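Local coordinates for DotU family type IV/VI secretion system protein (PDB 6Y4R) that forms the cytoplasmic domain of TssL, a DotU-family component of the type VI secretion system of Acinetobacter baumannii, whose precise function is not established, at residues 112-115 with 116-120; 71-75 with 76-80; 89-92 with 93-97. One frame throughout, in Å; residues are numbered along the deposited sequence.

Contact 1: 112-115 with 116-120; sequences RSRG and KERLA
The guanidinium of Arg114 binds Glu117 through its NE/NH2 side across the short connection between helix 100-114 and helix 119-130. Two of its three nitrogens go to a single oxygen: Arg114 NE lies 3.2 Å from Glu117 OE1, in a bond of 155° at the hydrogen, and Arg114 NH2 is equally distant from Glu117 OE1. OE1 sits in the guanidinium plane, at its edge. NE meets this oxygen nearly along the C-O bond, whereas NH2 approaches from the anti side, somewhat out of the carboxylate plane. Bends at chi2 (-72°) and chi3 (-48°) fold the Arg114 chain over the turn to make this possible. One guanidinium face receives Arg118 CG, 4.0 Å above the plane and displaced from the centre of the group, and the Arg114 CB to Arg118 CG distance is 3.8 Å.

The inner side is closer packed. Gly115, with positive phi, is buried and is the second residue of a type II' turn from Arg114 to Glu117, closed by Glu117 N to Arg114 O (3.2 Å). A type I turn from Lys116 to Leu119 overlaps it, with only a weak bond at its closure. Leu119 places its CB beside Gly115 O and packs on Ile156 and Leu159 of helix 143-159. On the solvent side Lys116, Glu117 and Arg114 are exposed, with the salt bridge lying across the outside of the turn.

Arg118, at the N-cap position of the following helix, directs its guanidinium to helix 52-71, in salt bridges with Asp54 and Asp57. Arg114 NH1 and Arg118 NE are 4.3 Å apart, but their carboxylate partners differ: Glu117 for one, the two aspartates for the other. The neighbouring positive charges are thus probably largely compensated, which is consistent with the close packing of Arg118 CG on Arg114.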
loop_
_atom_site.group_PDB
_atom_site.type_symbol
_atom_site.label_atom_id
_atom_site.label_comp_id
_atom_site.label_asym_id
_atom_site.label_seq_id
_atom_site.Cartn_x
_atom_site.Cartn_y
_atom_site.Cartn_z
ATOM N N ARG A 112 -1.122 -11.294 -10.761
ATOM C CA ARG A 112 -0.235 -11.601 -11.873
ATOM C C ARG A 112 -0.894 -12.642 -12.764
ATOM O O ARG A 112 -0.838 -12.549 -13.997
ATOM C CB ARG A 112 1.113 -12.114 -11.354
ATOM C CG ARG A 112 1.937 -11.127 -10.552
ATOM C CD ARG A 112 3.206 -11.750 -9.958
ATOM N NE ARG A 112 4.224 -11.994 -10.985
ATOM C CZ ARG A 112 5.307 -12.753 -10.821
ATOM N NH1 ARG A 112 5.538 -13.346 -9.662
ATOM N NH2 ARG A 112 6.161 -12.914 -11.826
ATOM N N SER A 113 -1.558 -13.624 -12.142
ATOM C CA SER A 113 -2.235 -14.692 -12.876
ATOM C C SER A 113 -3.416 -14.164 -13.686
ATOM O O SER A 113 -3.721 -14.684 -14.768
ATOM C CB SER A 113 -2.711 -15.768 -11.904
ATOM O OG SER A 113 -3.908 -15.369 -11.259
ATOM N N ARG A 114 -4.155 -13.199 -13.134
ATOM C CA ARG A 114 -5.304 -12.656 -13.849
ATOM C C ARG A 114 -4.928 -11.611 -14.890
ATOM O O ARG A 114 -5.800 -11.226 -15.676
ATOM C CB ARG A 114 -6.335 -12.061 -12.890
ATOM C CG ARG A 114 -6.994 -13.084 -11.987
ATOM C CD ARG A 114 -7.961 -13.973 -12.762
ATOM N NE ARG A 114 -8.867 -13.225 -13.631
ATOM C CZ ARG A 114 -9.946 -12.557 -13.234
ATOM N NH1 ARG A 114 -10.255 -12.466 -11.942
ATOM N NH2 ARG A 114 -10.694 -11.926 -14.135
ATOM N N GLY A 115 -3.690 -11.104 -14.869
ATOM C CA GLY A 115 -3.122 -10.353 -15.978
ATOM C C GLY A 115 -3.836 -9.073 -16.357
ATOM O O GLY A 115 -3.738 -8.062 -15.657
ATOM N N LYS A 116 -4.554 -9.114 -17.483
ATOM C CA LYS A 116 -5.213 -7.926 -18.014
ATOM C C LYS A 116 -6.493 -7.587 -17.258
ATOM O O LYS A 116 -6.819 -6.404 -17.090
ATOM C CB LYS A 116 -5.526 -8.129 -19.501
ATOM C CG LYS A 116 -6.215 -6.941 -20.183
ATOM C CD LYS A 116 -5.277 -5.740 -20.328
ATOM C CE LYS A 116 -5.945 -4.569 -21.079
ATOM N NZ LYS A 116 -5.102 -3.317 -21.159
ATOM N N GLU A 117 -7.224 -8.601 -16.799
ATOM C CA GLU A 117 -8.505 -8.372 -16.147
ATOM C C GLU A 117 -8.382 -7.713 -14.782
ATOM O O GLU A 117 -9.375 -7.157 -14.297
ATOM C CB GLU A 117 -9.293 -9.680 -16.034
ATOM C CG GLU A 117 -9.645 -10.310 -17.391
ATOM C CD GLU A 117 -8.982 -11.646 -17.661
ATOM O OE1 GLU A 117 -8.785 -12.419 -16.700
ATOM O OE2 GLU A 117 -8.709 -11.942 -18.842
ATOM N N ARG A 118 -7.243 -7.844 -14.099
ATOM C CA ARG A 118 -7.060 -7.158 -12.823
ATOM C C ARG A 118 -5.816 -6.280 -12.806
ATOM O O ARG A 118 -5.253 -6.014 -11.735
ATOM C CB ARG A 118 -7.064 -8.148 -11.660
ATOM C CG ARG A 118 -8.326 -9.000 -11.690
ATOM C CD ARG A 118 -9.154 -8.927 -10.447
ATOM N NE ARG A 118 -8.570 -9.501 -9.245
ATOM C CZ ARG A 118 -8.545 -8.910 -8.059
ATOM N NH1 ARG A 118 -8.038 -9.567 -7.037
ATOM N NH2 ARG A 118 -9.014 -7.683 -7.926
ATOM N N LEU A 119 -5.448 -5.746 -13.982
ATOM C CA LEU A 119 -4.215 -4.980 -14.140
ATOM C C LEU A 119 -4.262 -3.654 -13.404
ATOM O O LEU A 119 -3.208 -3.123 -13.036
ATOM C CB LEU A 119 -3.933 -4.751 -15.622
ATOM C CG LEU A 119 -2.945 -3.666 -16.064
ATOM C CD1 LEU A 119 -1.526 -4.070 -15.796
ATOM C CD2 LEU A 119 -3.127 -3.393 -17.558
ATOM N N ALA A 120 -5.453 -3.086 -13.202
ATOM C CA ALA A 120 -5.541 -1.868 -12.396
ATOM C C ALA A 120 -5.125 -2.151 -10.958
ATOM O O ALA A 120 -4.368 -1.383 -10.360
ATOM C CB ALA A 120 -6.949 -1.268 -12.450
#

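Contact 2: 71-75 with 76-80; sequences VTQQD and PSYFN
Asp75 OD2 accepts two bonds from Ser77. The hydroxyl, Ser77 OG, donates to Asp75 OD2 over 2.8 Å from above the carboxylate plane, while Ser77 N meets Asp75 OD2 at 3.1 Å, nearly along the C-O bond and with 161° at the hydrogen. With CG anti to the backbone N (chi1 167°), the aspartate lays its carboxylate beside the chain ahead, and the bond to Ser77 N makes an Asx turn. The carbonyl of the same residue is used as well: Tyr78 N donates to Asp75 O (3.1 Å). One residue on, Phe79 N bonds to Pro76 O, so the amides of Ser77, Tyr78 and Phe79 all have acceptors. Pro76, having no amide hydrogen, requires none.

Inside the loop, Gln73 CG sits over the middle of one face of the Tyr78 ring, 4.0 Å from its centroid, in a CH-pi contact. The far end of the tyrosine is satisfied by another loop, its OH bonding to Tyr22 O, and Gln73 O accepts from Gln82 NE2.

The aspartate therefore supplies two acceptor groups to the turn, side chain and backbone. Between them they satisfy the amides of Ser77 and Tyr78 and the serine hydroxyl, which would hold the carboxylate over the turn.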
loop_
_atom_site.group_PDB
_atom_site.type_symbol
_atom_site.label_atom_id
_atom_site.label_comp_id
_atom_site.label_asym_id
_atom_site.label_seq_id
_atom_site.Cartn_x
_atom_site.Cartn_y
_atom_site.Cartn_z
ATOM N N VAL A 71 6.083 1.910 10.906
ATOM C CA VAL A 71 6.646 1.098 11.981
ATOM C C VAL A 71 8.150 0.825 11.803
ATOM O O VAL A 71 8.851 0.611 12.799
ATOM C CB VAL A 71 5.804 -0.199 12.129
ATOM C CG1 VAL A 71 6.102 -1.247 11.010
ATOM C CG2 VAL A 71 5.967 -0.789 13.514
ATOM N N THR A 72 8.679 0.847 10.570
ATOM C CA THR A 72 10.100 0.577 10.322
ATOM C C THR A 72 10.993 1.784 10.610
ATOM O O THR A 72 12.227 1.645 10.658
ATOM C CB THR A 72 10.338 0.099 8.883
ATOM O OG1 THR A 72 9.677 0.971 7.951
ATOM C CG2 THR A 72 9.832 -1.323 8.711
ATOM N N GLN A 73 10.409 2.966 10.739
ATOM C CA GLN A 73 11.187 4.166 10.972
ATOM C C GLN A 73 12.036 4.045 12.225
ATOM O O GLN A 73 11.542 3.710 13.301
ATOM C CB GLN A 73 10.239 5.353 11.089
ATOM C CG GLN A 73 9.606 5.755 9.779
ATOM C CD GLN A 73 10.625 5.958 8.655
ATOM O OE1 GLN A 73 10.356 5.605 7.512
ATOM N NE2 GLN A 73 11.759 6.597 8.964
ATOM N N GLN A 74 13.328 4.332 12.084
ATOM C CA GLN A 74 14.236 4.261 13.221
ATOM C C GLN A 74 14.667 5.615 13.748
ATOM O O GLN A 74 15.326 5.674 14.792
ATOM C CB GLN A 74 15.485 3.449 12.874
ATOM C CG GLN A 74 15.175 2.165 12.174
ATOM C CD GLN A 74 16.364 1.258 12.143
ATOM O OE1 GLN A 74 16.413 0.310 11.350
ATOM N NE2 GLN A 74 17.308 1.502 13.059
ATOM N N ASP A 75 14.364 6.637 13.098
ATOM C CA ASP A 75 14.907 7.841 13.697
ATOM C C ASP A 75 13.967 8.364 14.811
ATOM O O ASP A 75 12.745 8.201 14.727
ATOM C CB ASP A 75 15.280 8.822 12.560
ATOM C CG ASP A 75 15.570 10.219 13.028
ATOM O OD1 ASP A 75 16.439 10.906 12.398
ATOM O OD2 ASP A 75 14.753 10.709 13.816
ATOM N N PRO A 76 14.525 8.919 15.901
ATOM C CA PRO A 76 13.727 9.125 17.133
ATOM C C PRO A 76 12.611 10.156 17.014
ATOM O O PRO A 76 11.674 10.113 17.825
ATOM C CB PRO A 76 14.766 9.591 18.156
ATOM C CG PRO A 76 16.094 9.373 17.541
ATOM C CD PRO A 76 15.979 9.081 16.106
ATOM N N SER A 77 12.660 11.037 16.020
ATOM C CA SER A 77 11.567 11.957 15.781
ATOM C C SER A 77 10.242 11.240 15.528
ATOM O O SER A 77 9.176 11.768 15.869
ATOM C CB SER A 77 11.932 12.848 14.594
ATOM O OG SER A 77 12.286 12.054 13.472
ATOM N N TYR A 78 10.272 10.025 14.986
ATOM C CA TYR A 78 9.038 9.302 14.686
ATOM C C TYR A 78 8.429 8.610 15.903
ATOM O O TYR A 78 7.381 7.955 15.778
ATOM C CB TYR A 78 9.308 8.283 13.579
ATOM C CG TYR A 78 9.323 8.923 12.213
ATOM C CD1 TYR A 78 8.138 9.341 11.618
ATOM C CD2 TYR A 78 10.517 9.113 11.511
ATOM C CE1 TYR A 78 8.139 9.934 10.375
ATOM C CE2 TYR A 78 10.521 9.698 10.265
ATOM C CZ TYR A 78 9.326 10.105 9.703
ATOM O OH TYR A 78 9.289 10.699 8.465
ATOM N N PHE A 79 9.042 8.778 17.077
ATOM C CA PHE A 79 8.691 7.976 18.244
ATOM C C PHE A 79 7.241 8.205 18.673
ATOM O O PHE A 79 6.549 7.248 19.027
ATOM C CB PHE A 79 9.690 8.281 19.371
ATOM C CG PHE A 79 9.322 7.727 20.728
ATOM C CD1 PHE A 79 8.930 8.585 21.753
ATOM C CD2 PHE A 79 9.410 6.362 20.998
ATOM C CE1 PHE A 79 8.608 8.095 23.023
ATOM C CE2 PHE A 79 9.093 5.853 22.266
ATOM C CZ PHE A 79 8.692 6.726 23.281
ATOM N N ASN A 80 6.755 9.458 18.640
ATOM C CA ASN A 80 5.360 9.703 19.015
ATOM C C ASN A 80 4.369 9.288 17.942
ATOM O O ASN A 80 3.266 8.848 18.279
ATOM C CB ASN A 80 5.111 11.171 19.385
ATOM C CG ASN A 80 5.845 11.604 20.634
ATOM O OD1 ASN A 80 6.115 10.786 21.527
ATOM N ND2 ASN A 80 6.161 12.899 20.721
#

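Contact 3: 89-92 with 93-97; sequences PLQL and SLFGS
Gln91 O accepts two amides from opposite faces of its carbonyl plane. Ser97 N comes in at 3.1 Å from Gln91 O, and straight, at 170°; Phe95 N lies as far from Gln91 O on the other face but in a more bent bond. Between these two donors in the chain, Gly96 N makes only a weak bond to Leu92 O. Regular helical bonds precede them, Ser93 N to Pro89 O at 2.8 Å and Leu94 N to Leu90 O at 2.9 Å. At the opening turn, Asp67 of helix 52-71 accepts from both Leu90 N and Gln91 N.

Beyond the backbone, Phe95 turns the edge of its ring to Gln91 O. Its CG anti to the carbonyl carbon (chi1 -54°) also brings CD1 to 3.9 Å from Gln91 NE2, the amide and ring planes lying 19° apart, while Gln91 OE1 lies 3.8 Å from Ser97 CB. The glutamine side chain thus spans the two residues that flank Gly96. Outward, Phe95 meets Tyr60 edge-to-face, and Leu90 packs on Ile34 and Leu35 of helix 27-47.

The result is a short helix closed at both ends: Pro89 occupies the N-cap position while Asp67 receives the first amides, and Gly96, with positive phi, ends it in a way consistent with an alpha-L C-cap.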
loop_
_atom_site.group_PDB
_atom_site.type_symbol
_atom_site.label_atom_id
_atom_site.label_comp_id
_atom_site.label_asym_id
_atom_site.label_seq_id
_atom_site.Cartn_x
_atom_site.Cartn_y
_atom_site.Cartn_z
ATOM N N PRO A 89 -2.893 -0.457 14.199
ATOM C CA PRO A 89 -2.475 -0.304 12.804
ATOM C C PRO A 89 -3.647 -0.562 11.879
ATOM O O PRO A 89 -4.582 -1.292 12.214
ATOM C CB PRO A 89 -1.353 -1.334 12.633
ATOM C CG PRO A 89 -1.044 -1.837 14.023
ATOM C CD PRO A 89 -2.189 -1.521 14.917
ATOM N N LEU A 90 -3.610 0.083 10.710
ATOM C CA LEU A 90 -4.775 0.069 9.818
ATOM C C LEU A 90 -5.031 -1.316 9.226
ATOM O O LEU A 90 -6.168 -1.638 8.846
ATOM C CB LEU A 90 -4.599 1.075 8.691
ATOM C CG LEU A 90 -4.567 2.525 9.147
ATOM C CD1 LEU A 90 -4.455 3.506 7.956
ATOM C CD2 LEU A 90 -5.783 2.813 10.006
ATOM N N GLN A 91 -3.991 -2.146 9.132
ATOM C CA GLN A 91 -4.206 -3.526 8.728
ATOM C C GLN A 91 -5.085 -4.242 9.727
ATOM O O GLN A 91 -5.978 -5.005 9.344
ATOM C CB GLN A 91 -2.878 -4.263 8.588
ATOM C CG GLN A 91 -2.250 -4.201 7.205
ATOM C CD GLN A 91 -2.988 -5.109 6.205
ATOM O OE1 GLN A 91 -3.296 -6.270 6.497
ATOM N NE2 GLN A 91 -3.263 -4.578 5.022
ATOM N N LEU A 92 -4.906 -3.935 11.012
ATOM C CA LEU A 92 -5.648 -4.617 12.064
ATOM C C LEU A 92 -7.003 -3.961 12.269
ATOM O O LEU A 92 -8.015 -4.648 12.466
ATOM C CB LEU A 92 -4.829 -4.568 13.357
ATOM C CG LEU A 92 -5.390 -5.153 14.646
ATOM C CD1 LEU A 92 -5.335 -6.665 14.573
ATOM C CD2 LEU A 92 -4.644 -4.662 15.858
ATOM N N SER A 93 -7.046 -2.635 12.121
ATOM C CA SER A 93 -8.292 -1.897 12.302
ATOM C C SER A 93 -9.261 -2.150 11.151
ATOM O O SER A 93 -10.438 -2.460 11.386
ATOM C CB SER A 93 -7.983 -0.401 12.492
ATOM O OG SER A 93 -9.143 0.418 12.489
ATOM N N LEU A 94 -8.777 -2.105 9.909
ATOM C CA LEU A 94 -9.673 -2.209 8.759
ATOM C C LEU A 94 -9.831 -3.628 8.223
ATOM O O LEU A 94 -10.854 -3.935 7.598
ATOM C CB LEU A 94 -9.177 -1.327 7.606
ATOM C CG LEU A 94 -9.061 0.176 7.839
ATOM C CD1 LEU A 94 -8.748 0.914 6.532
ATOM C CD2 LEU A 94 -10.353 0.707 8.450
ATOM N N PHE A 95 -8.866 -4.509 8.452
ATOM C CA PHE A 95 -8.970 -5.862 7.940
ATOM C C PHE A 95 -8.836 -6.913 9.023
ATOM O O PHE A 95 -8.864 -8.099 8.702
ATOM C CB PHE A 95 -7.905 -6.099 6.853
ATOM C CG PHE A 95 -7.944 -5.088 5.742
ATOM C CD1 PHE A 95 -7.089 -4.012 5.750
ATOM C CD2 PHE A 95 -8.859 -5.209 4.701
ATOM C CE1 PHE A 95 -7.132 -3.054 4.742
ATOM C CE2 PHE A 95 -8.908 -4.274 3.684
ATOM C CZ PHE A 95 -8.044 -3.185 3.711
ATOM N N GLY A 96 -8.685 -6.523 10.287
ATOM C CA GLY A 96 -8.484 -7.499 11.346
ATOM C C GLY A 96 -7.282 -8.393 11.126
ATOM O O GLY A 96 -7.226 -9.487 11.688
ATOM N N SER A 97 -6.289 -7.934 10.369
ATOM C CA SER A 97 -5.213 -8.800 9.914
ATOM C C SER A 97 -3.864 -8.295 10.416
ATOM O O SER A 97 -3.657 -7.093 10.631
ATOM C CB SER A 97 -5.218 -8.919 8.368
ATOM O OG SER A 97 -4.288 -9.887 7.897
#

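How the contacts relate
From the N terminus, helix 52-71 runs out into contact 2, which closes the loop leading to helix 79-85. Contact 3 follows within the short helix 90-95, and contact 1 then turns the chain from helix 100-114 into helix 119-130. The three are local and in series; none nests in or crosses another. Contacts 1 and 2 lie on opposite sides of the chain's centre, their centres 36 Å apart, while contacts 2 and 3 approach to about 7 Å between nearest atoms. Helix 52-71 relates all three: it ends in contact 2, and its aspartates reach both contact 3 and contact 1 in this all-helical fold.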